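Local atomic coordinates of phosphodiesterase (Salpingoeca rosetta, PDB entry 7CJ3), a protein that belongs to the bacteriorhodopsin-like membrane proteins, with a transmembrane domain formed by a bundle of helices that holds retinal. Residues M199-G204 with L225-V230; D158-D163 with T191-V195; W134-P139 with D163-A168; F203-M207 with R219-H223. One frame throughout, in Å; residues are numbered along the deposited sequence.

Contact 1 of 4, residues M199-G204 with L225-V230; sequences MWGMFG and LRCEIV. With OLC ((2R)-2,3-dihydroxypropyl (9Z)-octadec-9-enoate), chain N.
R226 and W200 form the centre of a buried, antiparallel helix-helix contact, in which the arginine acts as a knob set into a hole made by M199, W200, F203 and G204. Helices 178-207 and 219-233 run here with local axes 9.9 Å apart. The R226 chain is fully extended from CG to NE and passes over one face of the indole. Its CD stands almost over the middle of the six-membered ring, 3.7 Å from that centroid, in a CH-pi contact. Further out, the guanidinium is stacked flat on the indole in a cation-pi contact, its plane only 11° from that of the ring and CZ 4.0 Å from the five-membered centroid. R226 NH1 also reaches W200 O at 3.4 Å, a weak hydrogen bond made at the guanidinium edge. W200 NE1 and R226 NH1, both donors, do not bond to each other. Instead the indole NE1 donates to O19 of the lipid (2R)-2,3-dihydroxypropyl (9Z)-octadec-9-enoate at 3.0 Å. The acyl chain of this lipid runs across the other indole face, so the ring is sandwiched between arginine and lipid. Deeper in the interface, the chain of M199 bends at chi2 (-94°) and chi3 (-52°) and brings CE to I229 CG2, 3.6 Å away, and beside V230 CG2. F203 CE1 meets L225 CB at 3.9 Å. Behind this apolar layer, C145 of helix 128-149 touches F203 and I229, and W144 touches L225, while L268 and I271 of helix 250-277 pack on L225.

Contact 2 of 4, residues D158-D163 with T191-V195; sequences DIATAD and TYIYV. With RET (retinal), chain K; OLC ((2R)-2,3-dihydroxypropyl (9Z)-octadec-9-enoate), chain O.
I159, A162, T191 and V195 pack between two antiparallel transmembrane helices, 153-173 and 178-207, of the retinal-binding bundle; the local axes are 9.5 Å apart and cross at -156°. The apolar part is a row of methyl groups. I159 CG2 lies 3.5 Å from V195 CG1, the two side chains running past each other in opposite directions. A162 CB is shared by T191 CG2, at 3.5 Å, and V195 CG2, at 3.8 Å. This methyl contact leaves T191 OG1 to bond to G187 O in its own helix. I159 CD1 meets Y194 CE2 at 3.6 Å, obliquely to the ring.

Ligand and lipid lie beyond the interface. Y192 belongs to the retinal pocket, with its CB and CG against the ligand methyl C18 and its OH hydrogen-bonded to S234 OG. Y194 carries (2R)-2,3-dihydroxypropyl (9Z)-octadec-9-enoate against CB and one edge of its ring.

The polar part is a single hydrogen bond at the exposed end of the contact. Y194 extends its ring, CG anti to the backbone N (chi1 165°), and its OH donates over 2.7 Å to D158 OD2, entering on the syn side, 29° out of the carboxylate plane.

Contact 3 of 4, residues W134-P139 with D163-A168; sequences WIITCP and DALLLA. With RET (retinal), chain K.
L167 fills the gap between W134, I135 and C138, and the packing is closest on this inner side, which faces retinal. Helices 128-149 and 153-173 cross here in antiparallel fashion, their local axes 9.3 Å apart at 150°. The two methyls of L167 divide the work. L167 CD1 points at the backbone of helix 128-149, 3.6 Å from W134 O, and L167 CD2 meets W134 CE3 at 3.8 Å while also touching retinal C16. The indole of W134, its CG anti to the carbonyl carbon (chi1 -71°), spreads one face along the polyene, with retinal C12 lying 3.6 Å above the ring plane. A weak hydrogen bond from NE1 to D261 OD2 may help to fix the ring's rotation. C138 adds its sulfur beside the polyene near C13, and L166 CD2 lies 3.6 Å from retinal C18, a methyl. The carboxylate of D163 lies beside C138, yet no hydrogen bond joins the two segments.

The outer side is looser, and its residues I135, P139 and A164 are partly exposed. I135 CG1 slides along L167 CB at 3.8 Å, but P139 CG and A164 CB are 4.1 Å apart, and a lipid molecule touches I135. P139 also kinks its helix, since its nitrogen makes no bond to the preceding turn. W134, T137, C138, L166 and L167 all belong to the retinal pocket, and an indole laid flat along the polyene is characteristic of the chromophore site in microbial rhodopsins.

Contact 4 of 4, residues F203-M207 with R219-H223; sequences FGKAM and RHALH. With OLC ((2R)-2,3-dihydroxypropyl (9Z)-octadec-9-enoate), chain N.
M207 and L222 carry this contact, each pointing from its own helix into the seam between the antiparallel ends of helices 178-207 and 219-233. The methionine leaves the backbone with CG anti to the carbonyl carbon (chi1 -77°), which sets M207 CG 3.9 Å from L222 CB. The chain runs on extended until it bends at chi3 (83°), and this turn about the sulfur swings M207 CE over to H223 CB, 3.5 Å distant. The same methyl lies 4.0 Å above the plane of the R219 guanidinium, offset toward the rim of the group. R219 stretches from CG to NE alongside 203-207, and its NE gives a weak, strongly bent hydrogen bond to M207 O at 3.1 Å.

L222 also meets A206 and F203. Its chi1 of -92° departs from a staggered value, and together with chi2 it turns L222 CD2 to A206 CB, 3.4 Å away. L222 CG comes to the edge of the F203 ring in its plane, 3.8 Å from F203 CD1. The carbonyl oxygen L222 O approaches the same ring obliquely. F211 and L217, from the connection between the helices, cover A206 and L222. Two antiparallel transmembrane helices joined by a short non-helical link of eleven residues make a helical hairpin, and this contact closes it at the link end, at the periphery of the bundle.

How the contacts relate
Contacts 1 and 4 lie on the same helix pair, 178-207 and 219-233, with centres 8 Å apart. They share F203 and G204 and one bound lipid, and R226 touches M207 where they join. Contact 2 lies about 13 Å from contact 1, centre to centre, and uses an earlier part of helix 178-207, which it pairs with helix 153-173. Contact 3 pairs helix 153-173 with 128-149. Along the chain contacts 3 and 2 open first, with interleaved segments that share D163; their centres are 9 Å apart and both touch retinal. Contacts 1 and 4 come after them, contact 4 about 24 Å from contact 3 between centres. Four consecutive helices are thus tied side by side, from the chromophore pocket to the bundle's end.

Contact 1 of 4, residues M199-G204 with L225-V230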
# COMPACT_ATOMS: atom_id res chain seq x y z
N MET B 199 -8.58 24.15 10.19
CA MET B 199 -9.05 22.78 9.86
C MET B 199 -9.57 22.12 11.14
O MET B 199 -10.68 21.54 11.09
CB MET B 199 -7.93 21.92 9.28
CG MET B 199 -8.39 20.54 8.90
SD MET B 199 -8.16 19.27 10.21
CE MET B 199 -6.43 19.53 10.60
N TRP B 200 -8.77 22.18 12.22
CA TRP B 200 -9.09 21.64 13.56
C TRP B 200 -10.42 22.27 14.02
O TRP B 200 -11.33 21.51 14.42
CB TRP B 200 -7.92 21.86 14.53
CG TRP B 200 -8.05 21.13 15.83
CD1 TRP B 200 -8.71 21.55 16.95
CD2 TRP B 200 -7.54 19.82 16.16
NE1 TRP B 200 -8.64 20.61 17.94
CE2 TRP B 200 -7.95 19.52 17.47
CE3 TRP B 200 -6.80 18.86 15.46
CZ2 TRP B 200 -7.64 18.32 18.09
CZ3 TRP B 200 -6.48 17.68 16.08
CH2 TRP B 200 -6.90 17.42 17.39
N GLY B 201 -10.58 23.58 13.83
CA GLY B 201 -11.79 24.35 14.16
C GLY B 201 -13.06 23.78 13.56
O GLY B 201 -14.02 23.52 14.31
N MET B 202 -13.09 23.61 12.23
CA MET B 202 -14.34 23.32 11.48
C MET B 202 -14.82 21.89 11.79
O MET B 202 -16.04 21.69 11.85
CB MET B 202 -14.17 23.53 9.97
CG MET B 202 -13.23 22.55 9.29
SD MET B 202 -13.32 22.67 7.46
CE MET B 202 -12.56 24.27 7.18
N PHE B 203 -13.89 20.95 12.01
CA PHE B 203 -14.21 19.60 12.54
C PHE B 203 -14.81 19.70 13.94
O PHE B 203 -15.72 18.90 14.23
CB PHE B 203 -12.96 18.74 12.60
CG PHE B 203 -12.65 18.06 11.30
CD1 PHE B 203 -13.43 17.02 10.86
CD2 PHE B 203 -11.58 18.48 10.52
CE1 PHE B 203 -13.12 16.37 9.67
CE2 PHE B 203 -11.29 17.85 9.32
CZ PHE B 203 -12.06 16.79 8.91
N GLY B 204 -14.30 20.62 14.77
CA GLY B 204 -14.80 20.90 16.13
C GLY B 204 -16.22 21.46 16.11
O GLY B 204 -17.08 20.93 16.86
N LEU B 225 -10.11 12.02 12.07
CA LEU B 225 -9.71 12.70 10.82
C LEU B 225 -8.79 13.90 11.11
O LEU B 225 -7.70 13.95 10.49
CB LEU B 225 -10.97 13.09 10.05
CG LEU B 225 -11.61 11.95 9.25
CD1 LEU B 225 -12.88 12.40 8.54
CD2 LEU B 225 -10.62 11.35 8.26
N ARG B 226 -9.19 14.85 11.97
CA ARG B 226 -8.37 16.05 12.28
C ARG B 226 -7.03 15.69 12.95
O ARG B 226 -6.05 16.45 12.79
CB ARG B 226 -9.17 17.04 13.13
CG ARG B 226 -9.63 16.53 14.48
CD ARG B 226 -10.41 17.62 15.20
NE ARG B 226 -10.83 17.28 16.55
CZ ARG B 226 -11.36 18.15 17.41
NH1 ARG B 226 -11.56 19.41 17.07
NH2 ARG B 226 -11.72 17.77 18.62
N CYS B 227 -6.98 14.57 13.69
CA CYS B 227 -5.74 14.02 14.31
C CYS B 227 -4.87 13.42 13.20
O CYS B 227 -3.66 13.62 13.20
CB CYS B 227 -6.05 12.97 15.38
SG CYS B 227 -6.80 13.58 16.92
N GLU B 228 -5.48 12.72 12.25
CA GLU B 228 -4.74 12.04 11.15
C GLU B 228 -3.96 13.08 10.34
O GLU B 228 -2.76 12.82 10.06
CB GLU B 228 -5.72 11.27 10.28
CG GLU B 228 -5.06 10.25 9.37
CD GLU B 228 -4.54 10.73 8.03
OE1 GLU B 228 -3.65 10.02 7.53
OE2 GLU B 228 -4.99 11.78 7.48
N ILE B 229 -4.63 14.20 9.97
CA ILE B 229 -4.12 15.27 9.08
C ILE B 229 -2.92 15.95 9.76
O ILE B 229 -1.86 16.13 9.11
CB ILE B 229 -5.28 16.23 8.72
CG1 ILE B 229 -6.27 15.52 7.78
CG2 ILE B 229 -4.80 17.55 8.11
CD1 ILE B 229 -7.64 16.13 7.74
N VAL B 230 -3.06 16.25 11.05
CA VAL B 230 -2.01 16.90 11.88
C VAL B 230 -0.79 15.96 11.98
O VAL B 230 0.35 16.43 11.77
CB VAL B 230 -2.58 17.30 13.25
CG1 VAL B 230 -1.48 17.75 14.22
CG2 VAL B 230 -3.64 18.38 13.11
C18 OLC N . 5.06 21.22 13.39
C10 OLC N . -4.50 21.65 16.65
C9 OLC N . -5.30 21.77 17.73
C17 OLC N . 3.96 21.53 14.40
C11 OLC N . -3.40 22.59 16.24
C8 OLC N . -5.28 22.85 18.76
C24 OLC N . -15.11 22.14 21.20
C16 OLC N . 2.52 21.61 13.85
C12 OLC N . -2.34 21.86 15.46
C7 OLC N . -6.63 22.95 19.46
C15 OLC N . 1.56 22.35 14.80
C13 OLC N . -0.92 22.48 15.68
C6 OLC N . -6.97 24.38 19.89
C14 OLC N . 0.14 21.76 14.78
C5 OLC N . -7.53 25.34 18.80
C4 OLC N . -8.99 25.12 18.28
C3 OLC N . -9.91 24.23 19.14
C2 OLC N . -11.17 23.66 18.44
C21 OLC N . -13.55 20.71 19.75
C1 OLC N . -11.65 22.37 19.14
C22 OLC N . -14.73 20.72 20.76
O19 OLC N . -10.83 21.61 19.68
O25 OLC N . -16.38 22.07 21.83
O23 OLC N . -15.90 20.04 20.25
O20 OLC N . -13.08 21.99 19.25

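Contact 2 of 4, residues D158-D163 with T191-V195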
# COMPACT_ATOMS: atom_id res chain seq x y z
N ASP B 158 -10.61 29.52 1.87
CA ASP B 158 -9.53 30.41 2.35
C ASP B 158 -8.33 29.55 2.79
O ASP B 158 -7.17 30.00 2.57
CB ASP B 158 -10.09 31.40 3.38
CG ASP B 158 -9.13 32.45 3.88
OD1 ASP B 158 -8.45 33.14 3.04
OD2 ASP B 158 -9.05 32.57 5.11
N ILE B 159 -8.59 28.35 3.29
CA ILE B 159 -7.56 27.36 3.74
C ILE B 159 -6.98 26.64 2.51
O ILE B 159 -5.74 26.47 2.43
CB ILE B 159 -8.22 26.33 4.68
CG1 ILE B 159 -8.90 26.94 5.90
CG2 ILE B 159 -7.22 25.28 5.11
CD1 ILE B 159 -8.02 27.93 6.62
N ALA B 160 -7.85 26.24 1.58
CA ALA B 160 -7.45 25.66 0.28
C ALA B 160 -6.51 26.62 -0.46
O ALA B 160 -5.55 26.17 -1.08
CB ALA B 160 -8.67 25.36 -0.54
N THR B 161 -6.79 27.92 -0.37
CA THR B 161 -5.98 28.97 -1.03
C THR B 161 -4.63 29.06 -0.31
O THR B 161 -3.59 28.92 -1.00
CB THR B 161 -6.73 30.30 -1.11
OG1 THR B 161 -7.96 30.06 -1.82
CG2 THR B 161 -5.93 31.39 -1.80
N ALA B 162 -4.66 29.27 1.02
CA ALA B 162 -3.46 29.40 1.87
C ALA B 162 -2.58 28.17 1.68
O ALA B 162 -1.37 28.33 1.43
CB ALA B 162 -3.87 29.56 3.31
N ASP B 163 -3.18 26.97 1.69
CA ASP B 163 -2.46 25.70 1.45
C ASP B 163 -1.72 25.76 0.10
O ASP B 163 -0.50 25.48 0.07
CB ASP B 163 -3.41 24.52 1.57
CG ASP B 163 -2.68 23.18 1.60
OD1 ASP B 163 -1.43 23.16 1.78
OD2 ASP B 163 -3.35 22.17 1.44
N THR B 191 1.72 29.85 7.75
CA THR B 191 0.41 29.65 7.08
C THR B 191 -0.07 28.22 7.33
O THR B 191 -1.28 28.02 7.61
CB THR B 191 0.55 29.91 5.58
OG1 THR B 191 1.34 31.09 5.43
CG2 THR B 191 -0.79 30.04 4.91
N TYR B 192 0.84 27.25 7.25
CA TYR B 192 0.57 25.83 7.58
C TYR B 192 -0.05 25.73 8.99
O TYR B 192 -1.00 24.91 9.15
CB TYR B 192 1.82 24.95 7.41
CG TYR B 192 1.62 23.55 7.93
CD1 TYR B 192 1.02 22.57 7.14
CD2 TYR B 192 1.99 23.21 9.23
CE1 TYR B 192 0.82 21.28 7.62
CE2 TYR B 192 1.80 21.92 9.71
CZ TYR B 192 1.21 20.96 8.91
OH TYR B 192 1.02 19.70 9.41
N ILE B 193 0.45 26.51 9.98
CA ILE B 193 -0.14 26.55 11.36
C ILE B 193 -1.57 27.12 11.26
O ILE B 193 -2.51 26.51 11.83
CB ILE B 193 0.70 27.39 12.35
CG1 ILE B 193 2.17 26.96 12.43
CG2 ILE B 193 0.07 27.37 13.74
CD1 ILE B 193 2.35 25.55 12.89
N TYR B 194 -1.72 28.28 10.59
CA TYR B 194 -3.02 28.95 10.39
C TYR B 194 -4.01 27.92 9.81
O TYR B 194 -5.18 27.85 10.26
CB TYR B 194 -2.84 30.19 9.52
CG TYR B 194 -4.12 30.74 8.96
CD1 TYR B 194 -4.88 31.67 9.66
CD2 TYR B 194 -4.60 30.30 7.74
CE1 TYR B 194 -6.08 32.15 9.15
CE2 TYR B 194 -5.81 30.74 7.23
CZ TYR B 194 -6.55 31.68 7.94
OH TYR B 194 -7.73 32.12 7.40
N VAL B 195 -3.55 27.14 8.84
CA VAL B 195 -4.36 26.14 8.10
C VAL B 195 -4.79 25.01 9.05
O VAL B 195 -6.01 24.69 9.09
CB VAL B 195 -3.57 25.60 6.89
CG1 VAL B 195 -4.15 24.29 6.35
CG2 VAL B 195 -3.47 26.63 5.77
C1 RET K . 6.45 22.45 2.66
C2 RET K . 7.38 23.66 2.58
C3 RET K . 7.91 24.10 3.88
C4 RET K . 6.78 24.40 4.84
C5 RET K . 5.58 23.51 4.73
C6 RET K . 5.45 22.52 3.81
C7 RET K . 4.33 21.58 3.93
C8 RET K . 3.93 20.58 3.05
C9 RET K . 2.72 19.83 3.06
C10 RET K . 2.40 18.87 2.07
C11 RET K . 1.35 17.95 2.05
C12 RET K . 1.08 16.92 1.15
C13 RET K . -0.02 16.05 1.15
C14 RET K . -0.19 15.14 0.12
C15 RET K . -1.46 14.56 -0.31
C16 RET K . 5.71 22.44 1.30
C17 RET K . 7.32 21.18 2.76
C18 RET K . 4.52 23.87 5.76
C19 RET K . 1.71 20.01 4.16
C20 RET K . -0.97 16.11 2.30
C18 OLC O . 8.70 31.42 12.31
C10 OLC O . 0.10 31.66 12.46
C9 OLC O . -1.23 31.74 12.48
C17 OLC O . 7.85 32.60 12.77
C11 OLC O . 0.96 31.34 13.65
C8 OLC O . -2.06 31.56 13.71
C24 OLC O . -8.12 36.32 18.02
C16 OLC O . 6.37 32.32 12.49
C12 OLC O . 2.36 31.90 13.41
C7 OLC O . -3.56 31.60 13.40
C15 OLC O . 5.43 32.65 13.66
C13 OLC O . 3.50 30.88 13.49
C6 OLC O . -4.28 32.01 14.68
C14 OLC O . 4.72 31.41 14.27
C5 OLC O . -5.67 31.43 14.86
C4 OLC O . -6.57 31.84 13.73
C3 OLC O . -6.94 33.33 13.68
C2 OLC O . -7.66 33.84 14.94
C21 OLC O . -10.05 36.14 16.43
C1 OLC O . -8.61 35.00 14.65
C22 OLC O . -9.48 35.66 17.77
O19 OLC O . -8.36 35.81 13.77
O25 OLC O . -7.16 35.38 18.53
O23 OLC O . -10.41 35.94 18.85
O20 OLC O . -9.86 35.16 15.40

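Contact 3 of 4, residues W134-P139 with D163-A168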
# COMPACT_ATOMS: atom_id res chain seq x y z
N TRP B 134 0.91 17.83 -4.94
CA TRP B 134 0.52 18.46 -3.66
C TRP B 134 -0.46 19.62 -3.91
O TRP B 134 -1.51 19.67 -3.20
CB TRP B 134 1.76 18.90 -2.85
CG TRP B 134 2.56 17.76 -2.27
CD1 TRP B 134 2.27 16.42 -2.34
CD2 TRP B 134 3.80 17.86 -1.52
NE1 TRP B 134 3.24 15.69 -1.71
CE2 TRP B 134 4.18 16.54 -1.19
CE3 TRP B 134 4.60 18.91 -1.08
CZ2 TRP B 134 5.35 16.27 -0.47
CZ3 TRP B 134 5.74 18.64 -0.34
CH2 TRP B 134 6.12 17.33 -0.08
N ILE B 135 -0.19 20.47 -4.90
CA ILE B 135 -1.02 21.67 -5.21
C ILE B 135 -2.38 21.27 -5.81
O ILE B 135 -3.37 22.03 -5.57
CB ILE B 135 -0.24 22.64 -6.11
CG1 ILE B 135 0.81 23.40 -5.28
CG2 ILE B 135 -1.17 23.60 -6.87
CD1 ILE B 135 2.00 23.94 -6.08
N ILE B 136 -2.45 20.16 -6.55
CA ILE B 136 -3.75 19.65 -7.08
C ILE B 136 -4.52 18.93 -5.97
O ILE B 136 -5.75 19.09 -5.94
CB ILE B 136 -3.54 18.73 -8.28
CG1 ILE B 136 -2.88 19.49 -9.43
CG2 ILE B 136 -4.84 18.09 -8.71
CD1 ILE B 136 -2.34 18.57 -10.52
N THR B 137 -3.86 18.16 -5.10
CA THR B 137 -4.53 17.24 -4.14
C THR B 137 -4.77 17.87 -2.75
O THR B 137 -5.86 17.65 -2.20
CB THR B 137 -3.72 15.95 -4.03
OG1 THR B 137 -2.40 16.31 -3.62
CG2 THR B 137 -3.69 15.18 -5.34
N CYS B 138 -3.82 18.58 -2.16
CA CYS B 138 -3.97 19.08 -0.77
C CYS B 138 -5.15 20.04 -0.66
O CYS B 138 -5.95 19.95 0.28
CB CYS B 138 -2.72 19.78 -0.26
SG CYS B 138 -1.35 18.61 -0.05
N PRO B 139 -5.27 21.04 -1.55
CA PRO B 139 -6.46 21.89 -1.54
C PRO B 139 -7.75 21.09 -1.77
O PRO B 139 -8.76 21.48 -1.22
CB PRO B 139 -6.14 22.97 -2.58
CG PRO B 139 -4.61 22.97 -2.63
CD PRO B 139 -4.25 21.51 -2.51
N ASP B 163 -3.18 26.97 1.69
CA ASP B 163 -2.46 25.70 1.45
C ASP B 163 -1.72 25.76 0.10
O ASP B 163 -0.50 25.48 0.07
CB ASP B 163 -3.41 24.52 1.57
CG ASP B 163 -2.68 23.18 1.60
OD1 ASP B 163 -1.43 23.16 1.78
OD2 ASP B 163 -3.35 22.17 1.44
N ALA B 164 -2.41 26.11 -1.00
CA ALA B 164 -1.78 26.23 -2.34
C ALA B 164 -0.59 27.22 -2.30
O ALA B 164 0.50 26.85 -2.80
CB ALA B 164 -2.81 26.64 -3.34
N LEU B 165 -0.78 28.41 -1.71
CA LEU B 165 0.27 29.47 -1.64
C LEU B 165 1.46 28.97 -0.82
O LEU B 165 2.63 29.12 -1.24
CB LEU B 165 -0.33 30.75 -1.03
CG LEU B 165 -1.58 31.30 -1.71
CD1 LEU B 165 -2.00 32.65 -1.14
CD2 LEU B 165 -1.41 31.43 -3.21
N LEU B 166 1.15 28.41 0.33
CA LEU B 166 2.04 27.64 1.23
C LEU B 166 3.00 26.75 0.44
O LEU B 166 4.21 26.84 0.66
CB LEU B 166 1.06 26.79 2.05
CG LEU B 166 1.57 26.18 3.34
CD1 LEU B 166 0.35 25.84 4.20
CD2 LEU B 166 2.43 24.94 3.06
N LEU B 167 2.46 25.90 -0.44
CA LEU B 167 3.26 24.84 -1.12
C LEU B 167 4.23 25.47 -2.12
O LEU B 167 5.44 25.13 -2.07
CB LEU B 167 2.29 23.86 -1.77
CG LEU B 167 1.51 22.96 -0.82
CD1 LEU B 167 0.36 22.26 -1.51
CD2 LEU B 167 2.44 21.93 -0.19
N ALA B 168 3.72 26.38 -2.96
CA ALA B 168 4.50 27.27 -3.87
C ALA B 168 5.62 28.01 -3.12
O ALA B 168 6.78 27.97 -3.63
CB ALA B 168 3.57 28.24 -4.52
C1 RET K . 6.45 22.45 2.66
C2 RET K . 7.38 23.66 2.58
C3 RET K . 7.91 24.10 3.88
C4 RET K . 6.78 24.40 4.84
C5 RET K . 5.58 23.51 4.73
C6 RET K . 5.45 22.52 3.81
C7 RET K . 4.33 21.58 3.93
C8 RET K . 3.93 20.58 3.05
C9 RET K . 2.72 19.83 3.06
C10 RET K . 2.40 18.87 2.07
C11 RET K . 1.35 17.95 2.05
C12 RET K . 1.08 16.92 1.15
C13 RET K . -0.02 16.05 1.15
C14 RET K . -0.19 15.14 0.12
C15 RET K . -1.46 14.56 -0.31
C16 RET K . 5.71 22.44 1.30
C17 RET K . 7.32 21.18 2.76
C18 RET K . 4.52 23.87 5.76
C19 RET K . 1.71 20.01 4.16
C20 RET K . -0.97 16.11 2.30

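Contact 4 of 4, residues F203-M207 with R219-H223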
# COMPACT_ATOMS: atom_id res chain seq x y z
N PHE B 203 -13.89 20.95 12.01
CA PHE B 203 -14.21 19.60 12.54
C PHE B 203 -14.81 19.70 13.94
O PHE B 203 -15.72 18.90 14.23
CB PHE B 203 -12.96 18.74 12.60
CG PHE B 203 -12.65 18.06 11.30
CD1 PHE B 203 -13.43 17.02 10.86
CD2 PHE B 203 -11.58 18.48 10.52
CE1 PHE B 203 -13.12 16.37 9.67
CE2 PHE B 203 -11.29 17.85 9.32
CZ PHE B 203 -12.06 16.79 8.91
N GLY B 204 -14.30 20.62 14.77
CA GLY B 204 -14.80 20.90 16.13
C GLY B 204 -16.22 21.46 16.11
O GLY B 204 -17.08 20.93 16.86
N LYS B 205 -16.46 22.50 15.32
CA LYS B 205 -17.82 23.10 15.17
C LYS B 205 -18.82 21.95 14.95
O LYS B 205 -19.88 21.92 15.64
CB LYS B 205 -17.81 24.15 14.07
CG LYS B 205 -17.11 25.45 14.44
CD LYS B 205 -16.68 26.27 13.25
CE LYS B 205 -15.81 27.44 13.66
NZ LYS B 205 -15.45 28.33 12.52
N ALA B 206 -18.44 20.94 14.15
CA ALA B 206 -19.32 19.86 13.64
C ALA B 206 -19.45 18.71 14.64
O ALA B 206 -20.40 17.94 14.52
CB ALA B 206 -18.79 19.36 12.33
N MET B 207 -18.52 18.58 15.59
CA MET B 207 -18.57 17.53 16.63
C MET B 207 -19.60 17.88 17.71
O MET B 207 -19.99 16.95 18.44
CB MET B 207 -17.19 17.33 17.27
CG MET B 207 -16.23 16.57 16.42
SD MET B 207 -14.53 16.79 16.98
CE MET B 207 -14.48 15.57 18.29
N ARG B 219 -19.23 11.60 15.47
CA ARG B 219 -18.39 12.48 16.31
C ARG B 219 -16.97 11.90 16.38
O ARG B 219 -16.02 12.66 16.14
CB ARG B 219 -19.06 12.59 17.69
CG ARG B 219 -18.73 13.88 18.43
CD ARG B 219 -19.25 13.96 19.84
NE ARG B 219 -18.56 15.06 20.51
CZ ARG B 219 -17.41 14.95 21.17
NH1 ARG B 219 -16.80 13.78 21.28
NH2 ARG B 219 -16.89 16.03 21.71
N HIS B 220 -16.82 10.60 16.68
CA HIS B 220 -15.48 10.02 16.91
C HIS B 220 -14.66 10.14 15.62
O HIS B 220 -13.45 10.44 15.72
CB HIS B 220 -15.54 8.58 17.44
CG HIS B 220 -14.24 8.13 18.02
ND1 HIS B 220 -13.82 6.80 18.01
CD2 HIS B 220 -13.21 8.84 18.54
CE1 HIS B 220 -12.62 6.71 18.55
NE2 HIS B 220 -12.21 7.94 18.88
N ALA B 221 -15.28 9.92 14.45
CA ALA B 221 -14.57 9.84 13.16
C ALA B 221 -14.10 11.23 12.72
O ALA B 221 -12.98 11.32 12.21
CB ALA B 221 -15.47 9.21 12.13
N LEU B 222 -14.89 12.27 12.96
CA LEU B 222 -14.47 13.68 12.75
C LEU B 222 -13.20 13.96 13.56
O LEU B 222 -12.33 14.68 13.05
CB LEU B 222 -15.60 14.64 13.13
CG LEU B 222 -16.54 15.05 11.97
CD1 LEU B 222 -17.60 14.00 11.74
CD2 LEU B 222 -17.21 16.39 12.24
N HIS B 223 -13.06 13.38 14.76
CA HIS B 223 -11.88 13.62 15.63
C HIS B 223 -10.66 12.87 15.08
O HIS B 223 -9.56 13.48 15.03
CB HIS B 223 -12.16 13.24 17.09
CG HIS B 223 -11.00 13.58 17.98
ND1 HIS B 223 -10.19 12.60 18.54
CD2 HIS B 223 -10.45 14.76 18.31
CE1 HIS B 223 -9.22 13.18 19.20
NE2 HIS B 223 -9.35 14.50 19.08
C18 OLC N . 5.06 21.22 13.39
C10 OLC N . -4.50 21.65 16.65
C9 OLC N . -5.30 21.77 17.73
C17 OLC N . 3.96 21.53 14.40
C11 OLC N . -3.40 22.59 16.24
C8 OLC N . -5.28 22.85 18.76
C24 OLC N . -15.11 22.14 21.20
C16 OLC N . 2.52 21.61 13.85
C12 OLC N . -2.34 21.86 15.46
C7 OLC N . -6.63 22.95 19.46
C15 OLC N . 1.56 22.35 14.80
C13 OLC N . -0.92 22.48 15.68
C6 OLC N . -6.97 24.38 19.89
C14 OLC N . 0.14 21.76 14.78
C5 OLC N . -7.53 25.34 18.80
C4 OLC N . -8.99 25.12 18.28
C3 OLC N . -9.91 24.23 19.14
C2 OLC N . -11.17 23.66 18.44
C21 OLC N . -13.55 20.71 19.75
C1 OLC N . -11.65 22.37 19.14
C22 OLC N . -14.73 20.72 20.76
O19 OLC N . -10.83 21.61 19.68
O25 OLC N . -16.38 22.07 21.83
O23 OLC N . -15.90 20.04 20.25
O20 OLC N . -13.08 21.99 19.25